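Local atomic coordinates of N-terminal acetyltransferase B complex subunit MDM20 (Candida albicans, PDB entry 5K04), a protein that probably serves as the non-catalytic subunit of the NatB N-terminal acetyltransferase complex, a largely helical scaffold for the catalytic partner. Residues I392-H400 with I724-I735; Y419-L427 with N656-Q664. All blocks are in the same frame, centred on the assembly; numbering follows the deposited sequence.

Both contacts tie late parts of this all-helical chain back to helices and loops nearer its middle. Contact 2, between 419-427 and 656-664, is nested inside the loop that contact 1, between 392-400 and 724-735, closes, and their centres lie about 17 Å apart. Tyr-419 joins them: its OH lies 3.2 Å from Glu-734 OE2, a probable hydrogen bond, while its ring carbon CD1 packs 3.6 Å from Ile-395 CD1. A second junction brings Ile-735 CG2 to 3.7 Å from Thr-424 CG2. The other protein chain of the assembly touches neither contact, which makes both of them internal packing of the subunit.

Contact 1: residues I392-H400 with I724-I735; sequences IKNIVLLKH and ISVDISQTKLEI
Val-396 is the hub of the apolar packing: its CG1 lies 3.7 Å from Ile-728 CD1, the two side chains crossing at about a right angle. With CG1 anti to the backbone N (chi1 176°), one methyl meets Val-726 and Ile-728, the other Thr-731 CG2. This is helix-helix packing, the axes of 392-400 and 729-735 approaching to 10.1 Å with 116° between their directions; residues 724-728 continue the contact along helix 388-404. Toward the start of 392-400, Ile-392 and Ile-395 both reach Ile-735 CD1. Farther along, next to His-400, Leu-397 CD2 packs 3.6 Å from Ile-724 CG1.

His-400 adds a CH-pi contact. Val-726 CG1 sits over one face of the imidazole, 3.9 Å from its centroid and offset toward the rim, and Ile-724 CD1 approaches ND1 obliquely at 3.5 Å.

Polar contacts gather at Lys-399. Its chain bends at chi3 (62°) and meets Thr-731 tip to tip, NZ donating to OG1 at 2.9 Å. The same ammonium forms a salt bridge with Glu-734 OE2 at 3.3 Å, its hydrogen bond weak. Asp-727 OD2 caps the helix start by accepting from Gln-730 N.

Thr-731 thus turns its methyl to the valine and isoleucine side chains and its hydroxyl to Lys-399, whose charge is probably partly balanced by Glu-734.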
loop_
_atom_site.group_PDB
_atom_site.type_symbol
_atom_site.label_atom_id
_atom_site.label_comp_id
_atom_site.label_asym_id
_atom_site.label_seq_id
_atom_site.Cartn_x
_atom_site.Cartn_y
_atom_site.Cartn_z
ATOM N N ILE A 392 18.796 5.588 22.872
ATOM C CA ILE A 392 20.048 6.069 22.311
ATOM C C ILE A 392 21.080 4.951 22.270
ATOM O O ILE A 392 21.801 4.788 21.275
ATOM C CB ILE A 392 20.545 7.280 23.119
ATOM C CG1 ILE A 392 19.647 8.497 22.867
ATOM C CG2 ILE A 392 22.000 7.589 22.798
ATOM C CD1 ILE A 392 19.988 9.702 23.746
ATOM N N LYS A 393 21.172 4.165 23.345
ATOM C CA LYS A 393 22.091 3.031 23.352
ATOM C C LYS A 393 21.818 2.113 22.166
ATOM O O LYS A 393 22.738 1.731 21.428
ATOM C CB LYS A 393 21.980 2.262 24.675
ATOM C CG LYS A 393 22.751 0.930 24.678
ATOM C CD LYS A 393 22.515 0.089 25.934
ATOM C CE LYS A 393 21.196 -0.642 25.880
ATOM N NZ LYS A 393 20.990 -1.514 27.043
ATOM N N ASN A 394 20.547 1.787 21.941
ATOM C CA ASN A 394 20.217 0.859 20.874
ATOM C C ASN A 394 20.300 1.499 19.492
ATOM O O ASN A 394 20.552 0.790 18.514
ATOM C CB ASN A 394 18.849 0.240 21.156
ATOM C CG ASN A 394 18.938 -0.870 22.216
ATOM O OD1 ASN A 394 19.666 -1.836 22.048
ATOM N ND2 ASN A 394 18.234 -0.695 23.322
ATOM N N ILE A 395 20.134 2.825 19.390
ATOM C CA ILE A 395 20.502 3.526 18.156
ATOM C C ILE A 395 21.975 3.278 17.816
ATOM O O ILE A 395 22.334 3.024 16.658
ATOM C CB ILE A 395 20.213 5.034 18.288
ATOM C CG1 ILE A 395 18.718 5.320 18.118
ATOM C CG2 ILE A 395 21.036 5.820 17.275
ATOM C CD1 ILE A 395 18.328 6.767 18.393
ATOM N N VAL A 396 22.852 3.370 18.823
ATOM C CA VAL A 396 24.278 3.129 18.611
ATOM C C VAL A 396 24.523 1.699 18.139
ATOM O O VAL A 396 25.375 1.446 17.279
ATOM C CB VAL A 396 25.050 3.436 19.905
ATOM C CG1 VAL A 396 26.510 3.114 19.748
ATOM C CG2 VAL A 396 24.855 4.892 20.280
ATOM N N LEU A 397 23.771 0.742 18.685
ATOM C CA LEU A 397 23.979 -0.650 18.305
ATOM C C LEU A 397 23.471 -0.918 16.889
ATOM O O LEU A 397 24.153 -1.579 16.097
ATOM C CB LEU A 397 23.310 -1.578 19.325
ATOM C CG LEU A 397 23.860 -1.524 20.761
ATOM C CD1 LEU A 397 22.975 -2.269 21.781
ATOM C CD2 LEU A 397 25.281 -2.073 20.817
ATOM N N LEU A 398 22.295 -0.386 16.543
ATOM C CA LEU A 398 21.757 -0.559 15.191
ATOM C C LEU A 398 22.707 0.009 14.142
ATOM O O LEU A 398 23.071 -0.681 13.186
ATOM C CB LEU A 398 20.374 0.093 15.087
ATOM C CG LEU A 398 19.258 -0.634 15.849
ATOM C CD1 LEU A 398 17.939 0.093 15.706
ATOM C CD2 LEU A 398 19.098 -2.106 15.395
ATOM N N LYS A 399 23.147 1.264 14.334
ATOM C CA LYS A 399 24.121 1.877 13.427
ATOM C C LYS A 399 25.388 1.038 13.321
ATOM O O LYS A 399 25.965 0.907 12.236
ATOM C CB LYS A 399 24.472 3.298 13.886
ATOM C CG LYS A 399 23.302 4.261 13.873
ATOM C CD LYS A 399 23.661 5.577 14.526
ATOM C CE LYS A 399 24.784 6.276 13.771
ATOM N NZ LYS A 399 25.319 7.408 14.572
ATOM N N HIS A 400 25.844 0.470 14.439
ATOM C CA HIS A 400 27.073 -0.315 14.395
ATOM C C HIS A 400 26.893 -1.566 13.554
ATOM O O HIS A 400 27.740 -1.884 12.713
ATOM C CB HIS A 400 27.530 -0.690 15.804
ATOM C CG HIS A 400 28.794 -1.483 15.812
ATOM N ND1 HIS A 400 28.811 -2.860 15.888
ATOM C CD2 HIS A 400 30.085 -1.099 15.698
ATOM C CE1 HIS A 400 30.059 -3.288 15.841
ATOM N NE2 HIS A 400 30.850 -2.239 15.725
ATOM N N ILE A 724 28.551 -4.591 23.318
ATOM C CA ILE A 724 29.631 -4.842 22.380
ATOM C C ILE A 724 30.490 -3.583 22.314
ATOM O O ILE A 724 30.122 -2.528 22.832
ATOM C CB ILE A 724 29.105 -5.232 20.982
ATOM C CG1 ILE A 724 28.230 -4.122 20.420
ATOM C CG2 ILE A 724 28.289 -6.522 21.049
ATOM C CD1 ILE A 724 27.895 -4.299 18.948
ATOM N N SER A 725 31.647 -3.704 21.663
ATOM C CA SER A 725 32.555 -2.575 21.538
ATOM C C SER A 725 32.033 -1.617 20.479
ATOM O O SER A 725 31.927 -1.975 19.300
ATOM C CB SER A 725 33.961 -3.037 21.194
ATOM O OG SER A 725 34.894 -2.105 21.704
ATOM N N VAL A 726 31.709 -0.397 20.907
ATOM C CA VAL A 726 31.172 0.652 20.047
ATOM C C VAL A 726 31.708 1.988 20.546
ATOM O O VAL A 726 32.215 2.101 21.664
ATOM C CB VAL A 726 29.631 0.668 20.042
ATOM C CG1 VAL A 726 29.075 -0.496 19.238
ATOM C CG2 VAL A 726 29.111 0.623 21.459
ATOM N N ASP A 727 31.597 3.005 19.698
ATOM C CA ASP A 727 31.830 4.389 20.086
ATOM C C ASP A 727 30.480 5.062 20.285
ATOM O O ASP A 727 29.695 5.190 19.337
ATOM C CB ASP A 727 32.647 5.137 19.038
ATOM C CG ASP A 727 32.903 6.587 19.426
ATOM O OD1 ASP A 727 33.594 6.821 20.456
ATOM O OD2 ASP A 727 32.407 7.480 18.705
ATOM N N ILE A 728 30.205 5.466 21.528
ATOM C CA ILE A 728 29.001 6.235 21.832
ATOM C C ILE A 728 29.168 7.679 21.384
ATOM O O ILE A 728 28.191 8.347 21.021
ATOM C CB ILE A 728 28.701 6.164 23.341
ATOM C CG1 ILE A 728 28.792 4.722 23.831
ATOM C CG2 ILE A 728 27.322 6.720 23.628
ATOM C CD1 ILE A 728 27.900 3.781 23.077
ATOM N N SER A 729 30.416 8.159 21.379
ATOM C CA SER A 729 30.716 9.586 21.327
ATOM C C SER A 729 30.171 10.232 20.060
ATOM O O SER A 729 29.511 11.275 20.115
ATOM C CB SER A 729 32.236 9.779 21.426
ATOM O OG SER A 729 32.599 11.138 21.302
ATOM N N GLN A 730 30.459 9.626 18.906
ATOM C CA GLN A 730 30.061 10.202 17.629
ATOM C C GLN A 730 28.544 10.324 17.521
ATOM O O GLN A 730 28.036 11.278 16.921
ATOM C CB GLN A 730 30.621 9.350 16.490
ATOM C CG GLN A 730 30.176 9.798 15.119
ATOM C CD GLN A 730 30.401 11.285 14.898
ATOM O OE1 GLN A 730 31.470 11.817 15.209
ATOM N NE2 GLN A 730 29.381 11.969 14.377
ATOM N N THR A 731 27.811 9.368 18.109
ATOM C CA THR A 731 26.351 9.403 18.059
ATOM C C THR A 731 25.789 10.449 19.021
ATOM O O THR A 731 24.835 11.160 18.682
ATOM C CB THR A 731 25.777 8.017 18.374
ATOM O OG1 THR A 731 26.176 7.078 17.364
ATOM C CG2 THR A 731 24.265 8.080 18.420
ATOM N N LYS A 732 26.375 10.563 20.222
ATOM C CA LYS A 732 25.951 11.603 21.157
ATOM C C LYS A 732 26.078 12.978 20.529
ATOM O O LYS A 732 25.180 13.816 20.670
ATOM C CB LYS A 732 26.764 11.530 22.450
ATOM C CG LYS A 732 26.124 10.663 23.527
ATOM C CD LYS A 732 27.093 10.393 24.672
ATOM C CE LYS A 732 27.763 11.673 25.151
ATOM N NZ LYS A 732 28.726 11.423 26.280
ATOM N N LEU A 733 27.175 13.216 19.803
ATOM C CA LEU A 733 27.373 14.522 19.188
ATOM C C LEU A 733 26.377 14.761 18.061
ATOM O O LEU A 733 25.809 15.852 17.949
ATOM C CB LEU A 733 28.806 14.639 18.686
ATOM C CG LEU A 733 29.273 16.054 18.359
ATOM C CD1 LEU A 733 28.658 17.080 19.326
ATOM C CD2 LEU A 733 30.787 16.103 18.415
ATOM N N GLU A 734 26.157 13.751 17.217
ATOM C CA GLU A 734 25.195 13.874 16.125
ATOM C C GLU A 734 23.774 14.078 16.662
ATOM O O GLU A 734 23.001 14.883 16.127
ATOM C CB GLU A 734 25.287 12.629 15.234
ATOM C CG GLU A 734 24.108 12.428 14.272
ATOM C CD GLU A 734 24.047 11.016 13.684
ATOM O OE1 GLU A 734 24.651 10.798 12.611
ATOM O OE2 GLU A 734 23.403 10.127 14.303
ATOM N N ILE A 735 23.432 13.382 17.746
ATOM C CA ILE A 735 22.097 13.499 18.318
ATOM C C ILE A 735 21.911 14.856 18.986
ATOM O O ILE A 735 20.851 15.481 18.853
ATOM C CB ILE A 735 21.845 12.326 19.282
ATOM C CG1 ILE A 735 21.635 11.052 18.449
ATOM C CG2 ILE A 735 20.678 12.619 20.224
ATOM C CD1 ILE A 735 21.161 9.849 19.236
#

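Contact 2: residues Y419-L427 with N656-Q664; sequences YSQLNTNDL and NLLSGELTQ
Gly-660 N donates to Gln-421 O at 2.8 Å where the backbones draw together, Leu-422 CA coming within 4.0 Å of Gly-660 CA. An interhelical loop, the one after helix 409-419, packs here on the N-terminal turn of helix 661-682, in a helical protein whose family belongs to the TPR clan. Type I turns run from Tyr-419 to Leu-422 and from Asn-656 to Ser-659, and the Asn-656 side chain closes an Asx turn onto Leu-658 N. Leu-422 O lies 3.3 Å from Gly-660 CA, a close backbone approach that fits a glycine at this point. Leu-422 CA also makes a CA-H...O contact with Leu-658 O.

Asn-423 carries the side-chain part. With CG anti to the carbonyl carbon (chi1 -63°), its amide is carried across to 656-664, which puts OD1 beside Thr-663 and ND2 near Ser-659 O. OD1 is gripped by two donors of one residue, Thr-663 N and Thr-663 OG1. The backbone N-H comes from above the carbonyl plane, 39° out of it, whereas the hydroxyl is tilted only 17° from that plane. ND2 makes a weak bond to Ser-659 O and has a further partner in Gln-711 OE1 of helix 707-717, so both ends of this buried amide are engaged and its rotation should be restrained.

Gln-421 turns its own amide another way, its NE2 bonding to Asp-566 O. Ser-659 caps the helix start, its OG accepting from Glu-661 N and donating to Glu-661 OE1. One water links Asn-423 N to Leu-658 O; another donates to Ser-659 OG and, weakly, to Gln-421 O. The shortest of the bonds across the contact runs from Thr-663 OG1 to Asn-423 OD1, at 2.6 Å.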
loop_
_atom_site.group_PDB
_atom_site.type_symbol
_atom_site.label_atom_id
_atom_site.label_comp_id
_atom_site.label_asym_id
_atom_site.label_seq_id
_atom_site.Cartn_x
_atom_site.Cartn_y
_atom_site.Cartn_z
ATOM N N TYR A 419 14.662 6.710 16.269
ATOM C CA TYR A 419 14.795 8.144 16.030
ATOM C C TYR A 419 13.460 8.852 16.147
ATOM O O TYR A 419 13.415 10.041 16.501
ATOM C CB TYR A 419 15.369 8.418 14.643
ATOM C CG TYR A 419 16.879 8.304 14.498
ATOM C CD1 TYR A 419 17.746 8.768 15.486
ATOM C CD2 TYR A 419 17.434 7.767 13.349
ATOM C CE1 TYR A 419 19.138 8.671 15.329
ATOM C CE2 TYR A 419 18.793 7.648 13.192
ATOM C CZ TYR A 419 19.651 8.099 14.179
ATOM O OH TYR A 419 21.005 7.976 13.983
ATOM N N SER A 420 12.368 8.147 15.829
ATOM C CA SER A 420 11.037 8.738 15.897
ATOM C C SER A 420 10.595 8.977 17.330
ATOM O O SER A 420 9.575 9.641 17.532
ATOM C CB SER A 420 10.017 7.842 15.192
ATOM O OG SER A 420 9.525 6.837 16.072
ATOM N N GLN A 421 11.323 8.428 18.309
ATOM C CA GLN A 421 11.070 8.628 19.734
ATOM C C GLN A 421 11.712 9.900 20.275
ATOM O O GLN A 421 11.419 10.298 21.409
ATOM C CB GLN A 421 11.608 7.446 20.551
ATOM C CG GLN A 421 11.117 6.088 20.107
ATOM C CD GLN A 421 9.600 6.022 20.080
ATOM O OE1 GLN A 421 8.941 6.227 21.093
ATOM N NE2 GLN A 421 9.042 5.769 18.902
ATOM N N LEU A 422 12.608 10.509 19.516
ATOM C CA LEU A 422 13.415 11.632 19.954
ATOM C C LEU A 422 13.093 12.849 19.094
ATOM O O LEU A 422 12.297 12.775 18.148
ATOM C CB LEU A 422 14.905 11.294 19.863
ATOM C CG LEU A 422 15.357 10.052 20.627
ATOM C CD1 LEU A 422 16.833 9.735 20.303
ATOM C CD2 LEU A 422 15.130 10.207 22.141
ATOM N N ASN A 423 13.714 13.977 19.453
ATOM C CA ASN A 423 13.636 15.204 18.678
ATOM C C ASN A 423 14.717 15.277 17.603
ATOM O O ASN A 423 14.997 16.363 17.078
ATOM C CB ASN A 423 13.705 16.413 19.614
ATOM C CG ASN A 423 12.538 16.452 20.574
ATOM O OD1 ASN A 423 11.368 16.470 20.166
ATOM N ND2 ASN A 423 12.846 16.448 21.856
ATOM N N THR A 424 15.314 14.131 17.263
ATOM C CA THR A 424 16.322 14.001 16.214
ATOM C C THR A 424 15.659 13.861 14.837
ATOM O O THR A 424 15.917 12.930 14.072
ATOM C CB THR A 424 17.202 12.797 16.519
ATOM O OG1 THR A 424 16.369 11.639 16.677
ATOM C CG2 THR A 424 17.967 13.012 17.800
ATOM N N ASN A 425 14.788 14.821 14.519
ATOM C CA ASN A 425 13.927 14.699 13.344
ATOM C C ASN A 425 14.704 14.857 12.042
ATOM O O ASN A 425 14.199 14.495 10.971
ATOM C CB ASN A 425 12.815 15.731 13.467
ATOM C CG ASN A 425 12.190 15.740 14.861
ATOM O OD1 ASN A 425 11.903 14.687 15.444
ATOM N ND2 ASN A 425 12.017 16.933 15.412
ATOM N N ASP A 426 15.942 15.326 12.169
ATOM C CA ASP A 426 16.904 15.557 11.100
ATOM C C ASP A 426 17.297 14.272 10.364
ATOM O O ASP A 426 17.701 14.329 9.201
ATOM C CB ASP A 426 18.143 16.181 11.777
ATOM C CG ASP A 426 18.777 17.230 10.987
ATOM O OD1 ASP A 426 19.080 16.982 9.805
ATOM O OD2 ASP A 426 19.000 18.317 11.556
ATOM N N LEU A 427 17.217 13.116 11.036
ATOM C CA LEU A 427 18.055 11.958 10.736
ATOM C C LEU A 427 17.296 10.782 10.135
ATOM O O LEU A 427 17.900 9.731 9.876
ATOM C CB LEU A 427 18.771 11.488 12.011
ATOM C CG LEU A 427 19.558 12.541 12.794
ATOM C CD1 LEU A 427 20.164 11.927 14.058
ATOM C CD2 LEU A 427 20.637 13.206 11.911
ATOM N N ASN A 656 9.736 14.158 30.041
ATOM C CA ASN A 656 10.943 13.630 29.405
ATOM C C ASN A 656 11.282 14.541 28.230
ATOM O O ASN A 656 10.736 14.387 27.132
ATOM C CB ASN A 656 10.740 12.193 28.940
ATOM C CG ASN A 656 11.846 11.731 27.989
ATOM O OD1 ASN A 656 12.991 12.178 28.082
ATOM N ND2 ASN A 656 11.501 10.840 27.069
ATOM N N LEU A 657 12.209 15.479 28.457
ATOM C CA LEU A 657 12.543 16.473 27.440
ATOM C C LEU A 657 13.090 15.854 26.160
ATOM O O LEU A 657 12.994 16.475 25.093
ATOM C CB LEU A 657 13.550 17.476 28.010
ATOM C CG LEU A 657 12.926 18.497 28.961
ATOM C CD1 LEU A 657 13.969 19.337 29.691
ATOM C CD2 LEU A 657 12.032 19.379 28.145
ATOM N N LEU A 658 13.668 14.651 26.235
ATOM C CA LEU A 658 14.201 13.998 25.044
ATOM C C LEU A 658 13.113 13.365 24.171
ATOM O O LEU A 658 13.395 13.024 23.014
ATOM C CB LEU A 658 15.240 12.953 25.452
ATOM C CG LEU A 658 16.535 13.517 26.038
ATOM C CD1 LEU A 658 17.374 12.371 26.538
ATOM C CD2 LEU A 658 17.333 14.333 25.045
ATOM N N SER A 659 11.887 13.217 24.690
ATOM C CA SER A 659 10.780 12.699 23.893
ATOM C C SER A 659 10.505 13.574 22.681
ATOM O O SER A 659 10.456 14.811 22.776
ATOM C CB SER A 659 9.500 12.598 24.719
ATOM O OG SER A 659 8.427 12.173 23.884
ATOM N N GLY A 660 10.301 12.909 21.539
ATOM C CA GLY A 660 9.960 13.581 20.296
ATOM C C GLY A 660 8.680 14.395 20.339
ATOM O O GLY A 660 8.469 15.232 19.453
ATOM N N GLU A 661 7.813 14.166 21.335
ATOM C CA GLU A 661 6.590 14.960 21.454
ATOM C C GLU A 661 6.876 16.437 21.603
ATOM O O GLU A 661 5.990 17.251 21.331
ATOM C CB GLU A 661 5.764 14.568 22.673
ATOM C CG GLU A 661 5.330 13.152 22.747
ATOM C CD GLU A 661 4.990 12.790 24.165
ATOM O OE1 GLU A 661 5.775 12.051 24.793
ATOM O OE2 GLU A 661 3.969 13.297 24.665
ATOM N N LEU A 662 8.067 16.796 22.092
ATOM C CA LEU A 662 8.385 18.205 22.264
ATOM C C LEU A 662 8.379 18.934 20.924
ATOM O O LEU A 662 7.728 19.973 20.772
ATOM C CB LEU A 662 9.735 18.348 22.967
ATOM C CG LEU A 662 10.223 19.787 23.056
ATOM C CD1 LEU A 662 9.270 20.609 23.920
ATOM C CD2 LEU A 662 11.615 19.813 23.628
ATOM N N THR A 663 9.076 18.388 19.927
ATOM C CA THR A 663 9.114 19.064 18.638
ATOM C C THR A 663 7.842 18.832 17.830
ATOM O O THR A 663 7.469 19.682 17.013
ATOM C CB THR A 663 10.356 18.641 17.850
ATOM O OG1 THR A 663 10.490 17.216 17.840
ATOM C CG2 THR A 663 11.599 19.270 18.475
ATOM N N GLN A 664 7.142 17.719 18.068
ATOM C CA GLN A 664 5.833 17.535 17.446
ATOM C C GLN A 664 4.852 18.629 17.883
ATOM O O GLN A 664 4.207 19.279 17.048
ATOM C CB GLN A 664 5.273 16.159 17.798
ATOM C CG GLN A 664 5.881 14.992 17.077
ATOM C CD GLN A 664 5.087 13.720 17.361
ATOM O OE1 GLN A 664 5.200 13.130 18.442
ATOM N NE2 GLN A 664 4.249 13.315 16.403
HETATM O O HOH W 1 8.274 9.551 22.490
HETATM O O HOH W 2 15.689 14.038 21.990
#